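PDB 1H21: split-Soret cytochrome c from Desulfovibrio desulfuricans, which carries two heme c groups and probably a [2Fe-2S] cluster in each subunit of a heme-linked homodimer, and may serve electron transfer in sulfate reduction. Local coordinates for residues Pro122-Gly127 with Cys171-Ala176; Gln203-Ser208 with Asp228-His233. All blocks are in the same frame, centred on the assembly; numbering follows the deposited sequence.

Contact 1 (Pro122-Gly127 with Cys171-Ala176); sequences PIFNPG and CGRLTA. Unlike the reference sequence in segment 171-176: Cys171 (reference Ala).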
loop_
_atom_site.group_PDB
_atom_site.type_symbol
_atom_site.label_atom_id
_atom_site.label_comp_id
_atom_site.label_asym_id
_atom_site.label_seq_id
_atom_site.Cartn_x
_atom_site.Cartn_y
_atom_site.Cartn_z
ATOM N N PRO A 122 -15.328 5.866 12.630
ATOM C CA PRO A 122 -16.217 5.830 11.467
ATOM C C PRO A 122 -17.416 6.769 11.624
ATOM O O PRO A 122 -17.728 7.244 12.717
ATOM C CB PRO A 122 -16.684 4.384 11.464
ATOM C CG PRO A 122 -16.814 4.107 12.924
ATOM C CD PRO A 122 -15.497 4.643 13.437
ATOM N N ILE A 123 -18.072 7.020 10.508
ATOM C CA ILE A 123 -19.250 7.863 10.450
ATOM C C ILE A 123 -20.402 6.950 10.000
ATOM O O ILE A 123 -21.498 6.983 10.567
ATOM C CB ILE A 123 -19.020 9.010 9.439
ATOM C CG1 ILE A 123 -17.995 9.994 10.012
ATOM C CG2 ILE A 123 -20.318 9.694 9.084
ATOM C CD1 ILE A 123 -17.567 11.116 9.041
ATOM N N PHE A 124 -20.116 6.087 9.027
ATOM C CA PHE A 124 -21.086 5.143 8.471
ATOM C C PHE A 124 -21.615 4.182 9.525
ATOM O O PHE A 124 -20.882 3.753 10.430
ATOM C CB PHE A 124 -20.445 4.344 7.317
ATOM C CG PHE A 124 -21.348 3.290 6.700
ATOM C CD1 PHE A 124 -22.167 3.596 5.623
ATOM C CD2 PHE A 124 -21.328 1.975 7.166
ATOM C CE1 PHE A 124 -22.952 2.602 5.014
ATOM C CE2 PHE A 124 -22.104 0.977 6.568
ATOM C CZ PHE A 124 -22.918 1.286 5.491
ATOM N N ASN A 125 -22.891 3.843 9.394
ATOM C CA ASN A 125 -23.563 2.912 10.304
ATOM C C ASN A 125 -24.478 2.054 9.413
ATOM O O ASN A 125 -25.330 2.588 8.696
ATOM C CB ASN A 125 -24.392 3.697 11.331
ATOM C CG ASN A 125 -24.791 2.852 12.526
ATOM O OD1 ASN A 125 -25.072 1.644 12.401
ATOM N ND2 ASN A 125 -24.792 3.474 13.704
ATOM N N PRO A 126 -24.306 0.718 9.433
ATOM C CA PRO A 126 -25.139 -0.153 8.584
ATOM C C PRO A 126 -26.508 -0.439 9.184
ATOM O O PRO A 126 -27.386 -1.042 8.526
ATOM C CB PRO A 126 -24.310 -1.433 8.508
ATOM C CG PRO A 126 -23.788 -1.526 9.945
ATOM C CD PRO A 126 -23.386 -0.078 10.274
ATOM N N GLY A 127 -26.700 0.016 10.425
ATOM C CA GLY A 127 -27.941 -0.231 11.119
ATOM C C GLY A 127 -27.939 -1.701 11.483
ATOM O O GLY A 127 -26.979 -2.197 12.078
ATOM N N CYS A 171 -13.417 -1.641 11.030
ATOM C CA CYS A 171 -12.726 -1.564 9.749
ATOM C C CYS A 171 -13.706 -1.694 8.591
ATOM O O CYS A 171 -13.558 -1.014 7.570
ATOM C CB CYS A 171 -11.517 -2.526 9.663
ATOM S SG CYS A 171 -9.987 -1.908 10.565
ATOM N N GLY A 172 -14.789 -2.429 8.825
ATOM C CA GLY A 172 -15.811 -2.610 7.804
ATOM C C GLY A 172 -16.523 -1.302 7.506
ATOM O O GLY A 172 -16.817 -0.997 6.345
ATOM N N ARG A 173 -16.790 -0.518 8.548
ATOM C CA ARG A 173 -17.460 0.763 8.389
ATOM C C ARG A 173 -16.512 1.783 7.789
ATOM O O ARG A 173 -16.925 2.602 6.967
ATOM C CB ARG A 173 -18.004 1.256 9.732
ATOM C CG ARG A 173 -18.985 0.261 10.371
ATOM C CD ARG A 173 -19.554 0.726 11.717
ATOM N NE ARG A 173 -20.327 -0.343 12.367
ATOM C CZ ARG A 173 -21.237 -0.161 13.326
ATOM N NH1 ARG A 173 -21.510 1.064 13.772
ATOM N NH2 ARG A 173 -21.855 -1.219 13.857
ATOM N N LEU A 174 -15.238 1.720 8.172
ATOM C CA LEU A 174 -14.245 2.643 7.641
ATOM C C LEU A 174 -14.142 2.444 6.143
ATOM O O LEU A 174 -13.978 3.407 5.391
ATOM C CB LEU A 174 -12.882 2.420 8.279
ATOM C CG LEU A 174 -12.698 2.831 9.743
ATOM C CD1 LEU A 174 -11.240 2.595 10.128
ATOM C CD2 LEU A 174 -13.069 4.286 9.941
ATOM N N THR A 175 -14.263 1.198 5.703
ATOM C CA THR A 175 -14.221 0.910 4.270
ATOM C C THR A 175 -15.295 1.746 3.541
ATOM O O THR A 175 -15.039 2.334 2.487
ATOM C CB THR A 175 -14.444 -0.587 3.996
ATOM O OG1 THR A 175 -13.383 -1.338 4.592
ATOM C CG2 THR A 175 -14.434 -0.855 2.530
ATOM N N ALA A 176 -16.463 1.859 4.178
ATOM C CA ALA A 176 -17.613 2.599 3.665
ATOM C C ALA A 176 -17.355 4.083 3.646
ATOM O O ALA A 176 -17.582 4.729 2.633
ATOM C CB ALA A 176 -18.812 2.304 4.500
HETATM O O HOH W 1 -20.697 3.531 13.111
#

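Contact 2 (Gln203-Ser208 with Asp228-His233); sequences QASVSS and DCTPCH. With HEC (heme c), chain F.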
loop_
_atom_site.group_PDB
_atom_site.type_symbol
_atom_site.label_atom_id
_atom_site.label_comp_id
_atom_site.label_asym_id
_atom_site.label_seq_id
_atom_site.Cartn_x
_atom_site.Cartn_y
_atom_site.Cartn_z
ATOM N N GLN A 203 -0.492 19.452 5.435
ATOM C CA GLN A 203 -0.383 19.327 6.880
ATOM C C GLN A 203 0.665 20.303 7.411
ATOM O O GLN A 203 1.661 20.593 6.745
ATOM C CB GLN A 203 -0.015 17.893 7.297
ATOM C CG GLN A 203 -0.949 16.813 6.813
ATOM C CD GLN A 203 -0.391 16.101 5.605
ATOM O OE1 GLN A 203 0.084 16.722 4.675
ATOM N NE2 GLN A 203 -0.457 14.801 5.602
ATOM N N ALA A 204 0.448 20.771 8.632
ATOM C CA ALA A 204 1.344 21.720 9.275
ATOM C C ALA A 204 2.764 21.215 9.371
ATOM O O ALA A 204 3.698 21.866 8.904
ATOM C CB ALA A 204 0.828 22.056 10.662
ATOM N N SER A 205 2.924 20.051 9.991
ATOM C CA SER A 205 4.248 19.458 10.164
ATOM C C SER A 205 4.931 19.205 8.819
ATOM O O SER A 205 6.105 19.552 8.646
ATOM C CB SER A 205 4.147 18.168 10.976
ATOM O OG SER A 205 3.415 17.202 10.261
ATOM N N VAL A 206 4.182 18.663 7.857
ATOM C CA VAL A 206 4.727 18.382 6.531
ATOM C C VAL A 206 5.316 19.636 5.901
ATOM O O VAL A 206 6.437 19.616 5.381
ATOM C CB VAL A 206 3.669 17.785 5.604
ATOM C CG1 VAL A 206 4.293 17.434 4.270
ATOM C CG2 VAL A 206 3.051 16.558 6.239
ATOM N N SER A 207 4.573 20.732 5.979
ATOM C CA SER A 207 5.042 21.985 5.424
ATOM C C SER A 207 6.266 22.532 6.134
ATOM O O SER A 207 7.243 22.871 5.472
ATOM C CB SER A 207 3.935 23.032 5.424
ATOM O OG SER A 207 2.805 22.556 4.715
ATOM N N SER A 208 6.256 22.583 7.466
ATOM C CA SER A 208 7.403 23.143 8.196
ATOM C C SER A 208 8.654 22.273 8.184
ATOM O O SER A 208 9.756 22.763 7.966
ATOM C CB SER A 208 7.020 23.562 9.629
ATOM O OG SER A 208 6.553 22.479 10.405
ATOM N N ASP A 228 1.626 12.789 7.782
ATOM C CA ASP A 228 1.856 13.742 8.849
ATOM C C ASP A 228 2.992 13.211 9.715
ATOM O O ASP A 228 2.986 12.038 10.122
ATOM C CB ASP A 228 0.612 13.961 9.684
ATOM C CG ASP A 228 0.809 15.056 10.678
ATOM O OD1 ASP A 228 1.242 16.144 10.265
ATOM O OD2 ASP A 228 0.614 14.830 11.878
ATOM N N CYS A 229 3.978 14.060 9.974
ATOM C CA CYS A 229 5.152 13.662 10.739
ATOM C C CYS A 229 4.970 13.498 12.243
ATOM O O CYS A 229 5.739 12.784 12.883
ATOM C CB CYS A 229 6.259 14.659 10.484
ATOM S SG CYS A 229 6.235 15.278 8.812
ATOM N N THR A 230 3.913 14.086 12.790
ATOM C CA THR A 230 3.651 14.082 14.217
ATOM C C THR A 230 3.699 12.759 15.008
ATOM O O THR A 230 4.406 12.648 16.024
ATOM C CB THR A 230 2.291 14.804 14.500
ATOM O OG1 THR A 230 2.337 16.138 13.966
ATOM C CG2 THR A 230 1.993 14.866 16.014
ATOM N N PRO A 231 2.991 11.724 14.534
ATOM C CA PRO A 231 2.986 10.449 15.272
ATOM C C PRO A 231 4.325 9.808 15.598
ATOM O O PRO A 231 4.552 9.317 16.713
ATOM C CB PRO A 231 2.155 9.537 14.371
ATOM C CG PRO A 231 1.244 10.508 13.647
ATOM C CD PRO A 231 2.177 11.636 13.308
ATOM N N CYS A 232 5.220 9.849 14.621
ATOM C CA CYS A 232 6.514 9.212 14.736
ATOM C C CYS A 232 7.674 10.074 15.177
ATOM O O CYS A 232 8.633 9.558 15.745
ATOM C CB CYS A 232 6.847 8.580 13.391
ATOM S SG CYS A 232 5.572 7.444 12.789
ATOM N N HIS A 233 7.602 11.375 14.926
ATOM C CA HIS A 233 8.715 12.249 15.249
ATOM C C HIS A 233 8.456 13.230 16.396
ATOM O O HIS A 233 9.035 14.315 16.446
ATOM C CB HIS A 233 9.181 12.939 13.953
ATOM C CG HIS A 233 9.738 11.986 12.926
ATOM N ND1 HIS A 233 10.867 11.212 13.118
ATOM C CD2 HIS A 233 9.354 11.752 11.646
ATOM C CE1 HIS A 233 11.145 10.563 11.980
ATOM N NE2 HIS A 233 10.259 10.850 11.045
HETATM FE FE HEC F . 10.270 10.081 9.158
HETATM C CHA HEC F . 13.361 8.656 9.045
HETATM C CHB HEC F . 11.549 13.072 8.381
HETATM C CHC HEC F . 7.213 11.168 8.648
HETATM C CHD HEC F . 9.073 7.349 10.834
HETATM N NA HEC F . 12.044 10.708 8.703
HETATM C C1A HEC F . 13.219 9.981 8.607
HETATM C C2A HEC F . 14.328 10.828 8.141
HETATM C C3A HEC F . 13.798 12.053 7.999
HETATM C C4A HEC F . 12.413 11.981 8.376
HETATM C CMA HEC F . 14.573 13.299 7.578
HETATM C CAA HEC F . 15.833 10.514 7.953
HETATM C CBA HEC F . 16.775 10.579 9.174
HETATM C CGA HEC F . 16.753 9.330 10.031
HETATM O O1A HEC F . 16.602 9.472 11.262
HETATM O O2A HEC F . 16.893 8.220 9.475
HETATM N NB HEC F . 9.547 11.772 8.632
HETATM C C1B HEC F . 10.194 12.960 8.488
HETATM C C2B HEC F . 9.328 14.003 8.112
HETATM C C3B HEC F . 8.067 13.460 7.976
HETATM C C4B HEC F . 8.246 12.045 8.346
HETATM C CMB HEC F . 9.833 15.407 7.851
HETATM C CAB HEC F . 6.847 14.071 7.605
HETATM C CBB HEC F . 6.456 14.353 6.252
HETATM N NC HEC F . 8.503 9.403 9.576
HETATM C C1C HEC F . 7.310 9.978 9.281
HETATM C C2C HEC F . 6.227 9.190 9.796
HETATM C C3C HEC F . 6.778 8.104 10.434
HETATM C C4C HEC F . 8.170 8.251 10.295
HETATM C CMC HEC F . 4.725 9.500 9.660
HETATM C CAC HEC F . 6.166 7.045 11.085
HETATM C CBC HEC F . 5.329 6.081 10.377
HETATM N ND HEC F . 11.040 8.382 9.821
HETATM C C1D HEC F . 10.437 7.412 10.627
HETATM C C2D HEC F . 11.417 6.398 11.076
HETATM C C3D HEC F . 12.595 6.695 10.452
HETATM C C4D HEC F . 12.363 7.929 9.672
HETATM C CMD HEC F . 11.199 5.279 12.060
HETATM C CAD HEC F . 13.901 5.890 10.493
HETATM C CBD HEC F . 14.946 6.416 11.476
HETATM C CGD HEC F . 16.220 5.611 11.432
HETATM O O1D HEC F . 17.060 5.928 10.583
HETATM O O2D HEC F . 16.372 4.630 12.195
#

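Contact 1 (Pro122-Gly127 with Cys171-Ala176)
Phe124 and Pro126, in an irregular loop, pack on Arg173 and Ala176 of helix 165-192, which also carries Cys171, a probable [2Fe-2S] ligand pointing away. Ala176 meets Phe124, and Arg173 runs past Phe124 to Pro126. The methyl of Ala176 sits over a face of the Phe124 ring as a CH-pi contact, CB 3.7 Å from the ring centroid and 19° off the normal, toward the CG side. CG anti to the backbone N (chi1 178°) carries the ring to Ala176, and chi2 near 90° turns its face to the methyl. Arg173 stretches along the loop, extended from CG to NE; CB passes Pro122 CB at 3.8 Å, and Pro126 CD lies above the middle of the guanidinium, 3.7 Å from Arg173 CZ. At the start of the loop segment, Pro122 CB also meets Leu174 CD2 at 3.9 Å. A water bridges Phe124 O and Arg173 NH1, 2.7 Å from each, in the guanidinium plane. Asn125 OD1 accepts from Gly127 N at 3.0 Å, an Asx turn within the loop. A salt bridge joins Arg173 NE to Glu169 OE2. Loop and 171-176 thus meet through apolar and CH-pi packing; Asp177, a residue on, takes the N-H groups of Ile123 and Phe124, and Glu169 probably balances the buried arginine's charge.

Contact 2 (Gln203-Ser208 with Asp228-His233)
The c-type heme motif Cys-X-X-Cys-His, here Cys229 to His233, is approached at its start by the first turn of helix 204-213. Ser205 and Asp228 make the central polar contact: Ser205 OG donates to Asp228 OD1 and accepts from Cys229 N at 3.2 Å, with an N-H...O angle of 144°. The modelled 2.4 Å between Ser205 OG and Asp228 OD1 is very short, and at this resolution its exact length carries little weight. With chi1 at 65°, the serine hydroxyl lies between its own backbone N and carbonyl carbon, directed at the start of the motif. The other carboxylate oxygen, Asp228 OD2, receives a weak bond from Thr230 OG1; Asp143 OD1 also lies close to it, which may raise the proton affinity of one of the two acids. Gln203 CB lies 3.7 Å from Asp228 OD1, and its amide plane is turned 24° from the carboxylate; the amide NE2 itself is hydrogen-bonded to Glu117 and to Ile226 O. On the apolar side, Val206 CG2 comes within 4.3 Å of Cys229 SG. That sulfur is bound covalently to heme CAB, while Cys232 SG is bound to CAC. His233 NE2 coordinates the iron at 2.0 Å, and His148 of the second subunit supplies the other axial ligand. His233 ND1 is hydrogen-bonded to Ala238 O of that subunit, which would fix the rotation of the imidazole. Helix 204-213 goes on to Cys209 and Cys212, which bind the subunit's other heme covalently, and His213, its axial ligand. Glu117, on helix 102-118, reaches both Gln203 NE2 and Asp228 N, tying that helix to both segments, while Phe243 of the second subunit packs on Ser205 and Thr230.

Overall arrangement
Both segments of contact 1 precede those of contact 2 in the chain, with centres 27 Å apart and nearest atoms about 15 Å apart. Helices 165-192 and 204-213, which carry one segment of each, are consecutive. Helix 102-118 gives a further connection: the loop of contact 1 follows it, and its Glu117 reaches contact 2. The fold is helical with long loops and no strands. Contact 1 belongs to the part near the probable iron-sulfur site and is untouched by the second subunit; contact 2 lies at the dimer interface, where both subunits bind the heme iron. The probable cluster region and the hemes are thus joined within one helical chain, whose His148 serves a heme of the partner subunit.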